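Local structure of DPSA (Streptomyces coelicolor, 4CY9) at residues L38-H42 against I57-V61; Q63-M67 against Q144-L148. The protein probably oxidises and stores iron inside a twelve-subunit ferritin-like shell of the Dps family, and is linked to DNA binding. All coordinates share one frame; numbering follows the deposited sequence.

Interaction 1 (L38-H42 against I57-V61)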
ATOM      1  N   LEU A  38      26.000 -15.531  -0.014  1.00  8.32           N
ATOM      2  CA  LEU A  38      25.592 -14.318  -0.806  1.00  7.93           C
ATOM      3  C   LEU A  38      25.701 -13.068   0.091  1.00  8.23           C
ATOM      4  O   LEU A  38      26.115 -12.031  -0.444  1.00  9.41           O
ATOM      5  CB  LEU A  38      24.089 -14.475  -1.208  1.00  8.70           C
ATOM      6  CG  LEU A  38      23.962 -15.561  -2.361  1.00  9.64           C
ATOM      7  CD1 LEU A  38      22.428 -15.865  -2.451  1.00  9.29           C
ATOM      8  CD2 LEU A  38      24.425 -14.958  -3.709  1.00  9.91           C
ATOM      9  N   LYS A  39      25.333 -13.156   1.374  1.00  8.65           N
ATOM     10  CA  LYS A  39      25.461 -11.945   2.201  1.00  9.17           C
ATOM     11  C   LYS A  39      26.937 -11.633   2.353  1.00  9.94           C
ATOM     12  O   LYS A  39      27.327 -10.459   2.323  1.00 10.03           O
ATOM     13  CB  LYS A  39      24.872 -12.149   3.586  1.00 10.32           C
ATOM     14  CG  LYS A  39      23.300 -11.911   3.670  1.00 12.62           C
ATOM     15  CD  LYS A  39      23.152 -10.357   3.360  1.00 16.44           C
ATOM     16  CE  LYS A  39      21.822  -9.827   3.766  1.00 26.78           C
ATOM     17  NZ  LYS A  39      21.831  -8.344   3.438  1.00 19.87           N
ATOM     18  N   HIS A  40      27.764 -12.643   2.550  1.00  9.62           N
ATOM     19  CA  HIS A  40      29.237 -12.370   2.599  1.00  9.61           C
ATOM     20  C   HIS A  40      29.744 -11.639   1.377  1.00 10.27           C
ATOM     21  O   HIS A  40      30.557 -10.692   1.504  1.00  9.82           O
ATOM     22  CB  HIS A  40      29.939 -13.771   2.784  1.00  9.27           C
ATOM     23  CG  HIS A  40      31.435 -13.692   2.758  1.00 10.43           C
ATOM     24  ND1 HIS A  40      32.190 -13.499   3.897  1.00 11.51           N
ATOM     25  CD2 HIS A  40      32.326 -13.718   1.678  1.00 11.21           C
ATOM     26  CE1 HIS A  40      33.501 -13.449   3.549  1.00 11.46           C
ATOM     27  NE2 HIS A  40      33.595 -13.571   2.200  1.00 11.62           N
ATOM     28  N   VAL A  41      29.300 -12.067   0.195  1.00  9.48           N
ATOM     29  CA  VAL A  41      29.731 -11.361  -1.017  1.00  9.12           C
ATOM     30  C   VAL A  41      29.180  -9.934  -0.971  1.00 10.78           C
ATOM     31  O   VAL A  41      29.862  -8.948  -1.329  1.00 10.37           O
ATOM     32  CB  VAL A  41      29.256 -12.129  -2.288  1.00  9.35           C
ATOM     33  CG1 VAL A  41      29.637 -11.311  -3.518  1.00 10.36           C
ATOM     34  CG2 VAL A  41      30.024 -13.500  -2.336  1.00  9.89           C
ATOM     35  N   HIS A  42      27.897  -9.759  -0.675  1.00  9.54           N
ATOM     36  CA  HIS A  42      27.278  -8.427  -0.612  1.00 11.16           C
ATOM     37  C   HIS A  42      28.116  -7.486   0.270  1.00 10.83           C
ATOM     38  O   HIS A  42      28.288  -6.311  -0.061  1.00 11.41           O
ATOM     39  CB  HIS A  42      25.886  -8.666  -0.050  1.00 10.90           C
ATOM     40  CG  HIS A  42      25.069  -7.446   0.248  1.00 14.72           C
ATOM     41  ND1 HIS A  42      24.305  -6.832  -0.700  1.00 14.73           N
ATOM     42  CD2 HIS A  42      24.670  -6.922   1.487  1.00 18.32           C
ATOM     43  CE1 HIS A  42      23.564  -5.820  -0.176  1.00 17.42           C
ATOM     44  NE2 HIS A  42      23.800  -5.878   1.224  1.00 22.94           N
ATOM     45  N   ILE A  57      22.552  -8.677  -5.494  1.00 15.75           N
ATOM     46  CA  ILE A  57      22.528  -9.909  -4.631  1.00 14.98           C
ATOM     47  C   ILE A  57      21.349  -9.854  -3.688  1.00 14.70           C
ATOM     48  O   ILE A  57      20.820 -10.882  -3.255  1.00 12.74           O
ATOM     49  CB  ILE A  57      23.908  -9.941  -3.859  1.00 14.38           C
ATOM     50  CG1 ILE A  57      24.946 -10.324  -4.849  1.00 16.99           C
ATOM     51  CG2 ILE A  57      23.780 -10.871  -2.599  1.00 13.94           C
ATOM     52  CD1 ILE A  57      26.381 -10.223  -4.228  1.00 21.56           C
ATOM     53  N   ASP A  58      20.932  -8.634  -3.267  1.00 14.28           N
ATOM     54  CA  ASP A  58      19.961  -8.643  -2.121  1.00 18.59           C
ATOM     55  C   ASP A  58      18.602  -9.385  -2.449  1.00 14.60           C
ATOM     56  O   ASP A  58      18.155 -10.133  -1.544  1.00 17.77           O
ATOM     57  CB  ASP A  58      19.916  -7.201  -1.456  1.00 28.61           C
ATOM     58  CG  ASP A  58      20.578  -7.206   0.034  1.00 31.78           C
ATOM     59  OD1 ASP A  58      21.143  -8.334   0.772  1.00 26.13           O
ATOM     60  OD2 ASP A  58      20.455  -6.080   0.535  1.00 47.13           O
ATOM     61  N   PRO A  59      17.994  -9.240  -3.607  1.00 16.59           N
ATOM     62  CA  PRO A  59      16.792 -10.010  -3.758  1.00 16.82           C
ATOM     63  C   PRO A  59      17.064 -11.541  -3.878  1.00 16.36           C
ATOM     64  O   PRO A  59      16.164 -12.324  -3.564  1.00 16.32           O
ATOM     65  CB  PRO A  59      16.185  -9.553  -5.052  1.00 21.08           C
ATOM     66  CG  PRO A  59      17.282  -8.848  -5.831  1.00 23.87           C
ATOM     67  CD  PRO A  59      18.091  -8.199  -4.729  1.00 18.15           C
ATOM     68  N   GLN A  60      18.251 -11.938  -4.345  1.00 13.16           N
ATOM     69  CA  GLN A  60      18.560 -13.352  -4.395  1.00 11.63           C
ATOM     70  C   GLN A  60      18.775 -13.907  -2.959  1.00  9.67           C
ATOM     71  O   GLN A  60      18.362 -15.034  -2.689  1.00 11.34           O
ATOM     72  CB  GLN A  60      19.823 -13.527  -5.225  1.00 11.78           C
ATOM     73  CG  GLN A  60      20.250 -14.976  -5.245  1.00 12.50           C
ATOM     74  CD  GLN A  60      19.296 -15.948  -6.044  1.00 16.30           C
ATOM     75  OE1 GLN A  60      18.103 -15.597  -6.490  1.00 21.51           O
ATOM     76  NE2 GLN A  60      19.759 -17.129  -6.239  1.00 13.42           N
ATOM     77  N   VAL A  61      19.328 -13.093  -2.045  1.00 10.32           N
ATOM     78  CA  VAL A  61      19.453 -13.517  -0.627  1.00  9.78           C
ATOM     79  C   VAL A  61      18.062 -13.856  -0.116  1.00  9.32           C
ATOM     80  O   VAL A  61      17.790 -14.890   0.508  1.00  9.36           O
ATOM     81  CB  VAL A  61      20.047 -12.383   0.264  1.00 11.08           C
ATOM     82  CG1 VAL A  61      19.924 -12.773   1.762  1.00 13.07           C
ATOM     83  CG2 VAL A  61      21.549 -12.263  -0.084  1.00 11.55           C
TER
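Leu38 meets Ile57 and Val61 where helices 14-44 and 50-77 pack antiparallel in the four-helix bundle of the ferritin fold; the axes of the two short segments come within 9.6 Å of each other at 160°. Val61 CG2 closes on Leu38 CB at 3.6 Å. Ile57 CG2 lies 3.9 Å from the same Leu38 CB and 3.4 Å from Leu38 O, while Ile57 crosses Val41 at about a right angle, its CD1 touching Val41 CG1 at 3.5 Å. On the side facing helices 105-133 and 135-158, Leu38 CD1 rests against Gln60 CG; the Gln60 amide is hydrogen-bonded through NE2 to Tyr116 OH.

The charged part lies at the subunit interface. Lys39 bends at chi2 (-66°), which swings its ammonium to Asp58: NZ makes a 2.8 Å salt bridge with OD1, on the syn lone pair. The same NZ also pairs with Asp69 of the second subunit. The cluster of His42, His54 and, from the second subunit, Asp69 and Glu73 is consistent with the inter-subunit ferroxidase site of Dps proteins. Asp58 covers one face of the His42 ring, the two planes 30° apart: OD1 sits over the ring centre, and OD2 comes within 3.2 Å of CE1 without a hydrogen bond to NE2.

Interaction 2 (Q63-M67 against Q144-L148); sequences QVRDM and QLRDL
Met67 sends its side chain across to Leu148 and Asp147 because CG lies opposite the carbonyl carbon (chi1 -70°) and the chain runs straight on from there. Gln144, also extended beyond CG, runs past it in the opposite direction. They bridge helices 50-77 and 135-158, an antiparallel pair in the ferritin four-helix bundle; the axes of the two short segments come within 11.3 Å of each other at 160°, and long side chains fill the width between them.

Met67 supplies most of the apolar contact. Its SD lies 3.8 Å from Leu148 CD2, and its CE reaches Asp147 CB at 3.7 Å. At the base of the Met67 side chain, Gln144 NE2 lies by CB and makes a weak hydrogen bond of 3.3 Å to the backbone O of Met67, a long side-chain link to the neighbouring helix.

Nearer solvent, the Gln63 amide comes up to the Asp147 carboxylate. Gln63 has a second conformer, and the very short NE2 to OD2 approach in this one makes the detail of that pairing doubtful.

Toward helix 14-44, Val64 touches His35 and Leu148 touches Leu34. The methyl of Leu148 that meets Met67 SD serves a second neighbour as well: CD2 lies 4.1 Å from Val64 CG2.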
ATOM      1  N   GLN A  63      15.310 -14.555  -1.820  1.00  9.44           N
ATOM      2  CA  GLN A  63      14.711 -15.690  -2.544  0.70 10.51           C
ATOM      3  C   GLN A  63      15.302 -17.022  -2.026  1.00  9.69           C
ATOM      4  O   GLN A  63      14.560 -18.062  -1.839  1.00 10.31           O
ATOM      5  CB  GLN A  63      14.965 -15.572  -4.083  0.70 12.96           C
ATOM      6  CG  GLN A  63      14.234 -16.729  -4.754  0.70 17.55           C
ATOM      7  CD  GLN A  63      13.379 -16.554  -6.084  0.70 27.32           C
ATOM      8  OE1 GLN A  63      13.375 -15.554  -6.839  0.70 33.24           O
ATOM      9  NE2 GLN A  63      12.658 -17.615  -6.357  0.70 25.41           N
ATOM     10  N   VAL A  64      16.618 -17.040  -1.809  1.00  8.65           N
ATOM     11  CA  VAL A  64      17.257 -18.286  -1.312  1.00  8.19           C
ATOM     12  C   VAL A  64      16.856 -18.598   0.135  1.00  9.58           C
ATOM     13  O   VAL A  64      16.651 -19.778   0.496  1.00  9.30           O
ATOM     14  CB  VAL A  64      18.826 -18.176  -1.458  1.00  7.96           C
ATOM     15  CG1 VAL A  64      19.559 -19.398  -0.811  1.00  7.50           C
ATOM     16  CG2 VAL A  64      19.188 -18.124  -2.997  1.00  7.70           C
ATOM     17  N   ARG A  65      16.720 -17.560   0.958  1.00  9.22           N
ATOM     18  CA  ARG A  65      16.200 -17.851   2.328  1.00  9.64           C
ATOM     19  C   ARG A  65      14.762 -18.439   2.237  1.00  9.93           C
ATOM     20  O   ARG A  65      14.443 -19.354   3.050  1.00 10.98           O
ATOM     21  CB  ARG A  65      16.138 -16.522   3.195  1.00  8.83           C
ATOM     22  CG  ARG A  65      17.601 -16.137   3.582  1.00  8.70           C
ATOM     23  CD  ARG A  65      17.559 -14.627   4.074  1.00 10.54           C
ATOM     24  NE  ARG A  65      18.902 -14.304   4.652  1.00 11.32           N
ATOM     25  CZ  ARG A  65      19.194 -13.053   5.122  1.00 12.60           C
ATOM     26  NH1 ARG A  65      18.281 -12.043   4.938  1.00 12.36           N
ATOM     27  NH2 ARG A  65      20.348 -12.898   5.703  1.00 12.27           N
ATOM     28  N   ASP A  66      13.934 -17.955   1.322  1.00  9.20           N
ATOM     29  CA  ASP A  66      12.592 -18.493   1.146  1.00 11.71           C
ATOM     30  C   ASP A  66      12.683 -19.987   0.689  1.00 11.70           C
ATOM     31  O   ASP A  66      11.905 -20.848   1.145  1.00 11.20           O
ATOM     32  CB  ASP A  66      11.775 -17.706   0.094  1.00 13.72           C
ATOM     33  CG  ASP A  66      11.243 -16.332   0.607  1.00 22.52           C
ATOM     34  OD1 ASP A  66      11.259 -16.129   1.793  1.00 20.50           O
ATOM     35  OD2 ASP A  66      10.790 -15.537  -0.278  1.00 25.89           O
ATOM     36  N   MET A  67      13.577 -20.262  -0.274  1.00 10.77           N
ATOM     37  CA  MET A  67      13.783 -21.680  -0.746  1.00 10.12           C
ATOM     38  C   MET A  67      14.183 -22.566   0.463  1.00  9.41           C
ATOM     39  O   MET A  67      13.590 -23.661   0.597  1.00  9.10           O
ATOM     40  CB  MET A  67      14.980 -21.741  -1.773  1.00 10.19           C
ATOM     41  CG  MET A  67      14.516 -21.034  -3.103  1.00 11.38           C
ATOM     42  SD  MET A  67      16.028 -21.268  -4.136  1.00 13.42           S
ATOM     43  CE  MET A  67      15.588 -20.022  -5.356  1.00 15.32           C
ATOM     44  N   GLN A 144      12.617 -24.194  -7.757  1.00  9.93           N
ATOM     45  CA  GLN A 144      13.786 -23.624  -7.098  1.00 10.02           C
ATOM     46  C   GLN A 144      14.995 -23.711  -8.006  1.00 10.34           C
ATOM     47  O   GLN A 144      15.762 -22.740  -8.158  1.00  9.99           O
ATOM     48  CB  GLN A 144      14.096 -24.386  -5.795  1.00  8.69           C
ATOM     49  CG  GLN A 144      12.852 -24.196  -4.831  1.00  9.76           C
ATOM     50  CD  GLN A 144      13.148 -24.757  -3.480  1.00 14.51           C
ATOM     51  OE1 GLN A 144      13.991 -25.656  -3.389  1.00 16.74           O
ATOM     52  NE2 GLN A 144      12.425 -24.333  -2.399  1.00 10.43           N
ATOM     53  N   LEU A 145      15.160 -24.912  -8.622  1.00  9.67           N
ATOM     54  CA  LEU A 145      16.300 -25.147  -9.558  1.00 10.00           C
ATOM     55  C   LEU A 145      16.277 -24.059 -10.631  1.00  9.58           C
ATOM     56  O   LEU A 145      17.319 -23.455 -10.952  1.00  9.44           O
ATOM     57  CB  LEU A 145      16.095 -26.555 -10.210  1.00  9.68           C
ATOM     58  CG  LEU A 145      17.086 -26.759 -11.454  1.00 11.01           C
ATOM     59  CD1 LEU A 145      18.551 -26.822 -10.977  1.00 12.23           C
ATOM     60  CD2 LEU A 145      16.658 -28.168 -11.967  1.00 13.50           C
ATOM     61  N   ARG A 146      15.127 -23.794 -11.230  1.00 10.35           N
ATOM     62  CA  ARG A 146      15.110 -22.796 -12.361  1.00  9.67           C
ATOM     63  C   ARG A 146      15.444 -21.407 -11.844  1.00 10.00           C
ATOM     64  O   ARG A 146      16.253 -20.687 -12.453  1.00  9.82           O
ATOM     65  CB  ARG A 146      13.715 -22.765 -13.019  1.00 10.38           C
ATOM     66  CG  ARG A 146      13.773 -21.789 -14.268  1.00 10.83           C
ATOM     67  CD  ARG A 146      12.473 -21.942 -15.180  1.00 10.47           C
ATOM     68  NE  ARG A 146      11.295 -21.431 -14.420  1.00 11.77           N
ATOM     69  CZ  ARG A 146      10.365 -22.219 -13.865  1.00 13.53           C
ATOM     70  NH1 ARG A 146      10.403 -23.573 -13.935  1.00 13.26           N
ATOM     71  NH2 ARG A 146       9.337 -21.653 -13.141  1.00 14.48           N
ATOM     72  N   ASP A 147      14.891 -21.044 -10.688  1.00  9.19           N
ATOM     73  CA  ASP A 147      15.229 -19.719 -10.132  1.00 10.08           C
ATOM     74  C   ASP A 147      16.739 -19.595  -9.834  1.00  9.89           C
ATOM     75  O   ASP A 147      17.332 -18.522 -10.107  1.00 11.07           O
ATOM     76  CB  ASP A 147      14.430 -19.470  -8.817  1.00 11.14           C
ATOM     77  CG  ASP A 147      12.935 -19.098  -9.117  1.00 18.07           C
ATOM     78  OD1 ASP A 147      12.564 -18.802 -10.259  1.00 17.62           O
ATOM     79  OD2 ASP A 147      12.172 -19.100  -8.149  1.00 16.47           O
ATOM     80  N   LEU A 148      17.342 -20.661  -9.307  1.00  8.71           N
ATOM     81  CA  LEU A 148      18.794 -20.596  -9.007  1.00  9.99           C
ATOM     82  C   LEU A 148      19.552 -20.484 -10.324  1.00 10.95           C
ATOM     83  O   LEU A 148      20.542 -19.680 -10.392  1.00 10.47           O
ATOM     84  CB  LEU A 148      19.270 -21.902  -8.301  1.00  8.72           C
ATOM     85  CG  LEU A 148      18.628 -21.964  -6.853  1.00  8.86           C
ATOM     86  CD1 LEU A 148      18.727 -23.419  -6.260  1.00 10.67           C
ATOM     87  CD2 LEU A 148      19.384 -20.993  -5.877  1.00  9.74           C
TER
HETATM   88  O   HOH W   1      12.734 -15.485  -9.627  1.00 46.60           O

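In the fold
Helix 50-77 serves both contacts, giving one part of its surface to helix 14-44 in interaction 1 and, further along, another to helix 135-158 in interaction 2. The centres lie 13 Å apart, yet the two touch: Leu38 CD1 packs on Val64 CG2, and Gln60 NE2 on Leu148 CD2. Both are largely buried, interaction 2 nearer the centre of the chain. Their chemistry differs with their neighbours. Interaction 1 joins a leucine, isoleucine and valine layer to charged groups and a histidine at the interface with the second subunit. Interaction 2 relies on a methionine and a weakly bonded glutamine amide, with a polar pair at its partly exposed border.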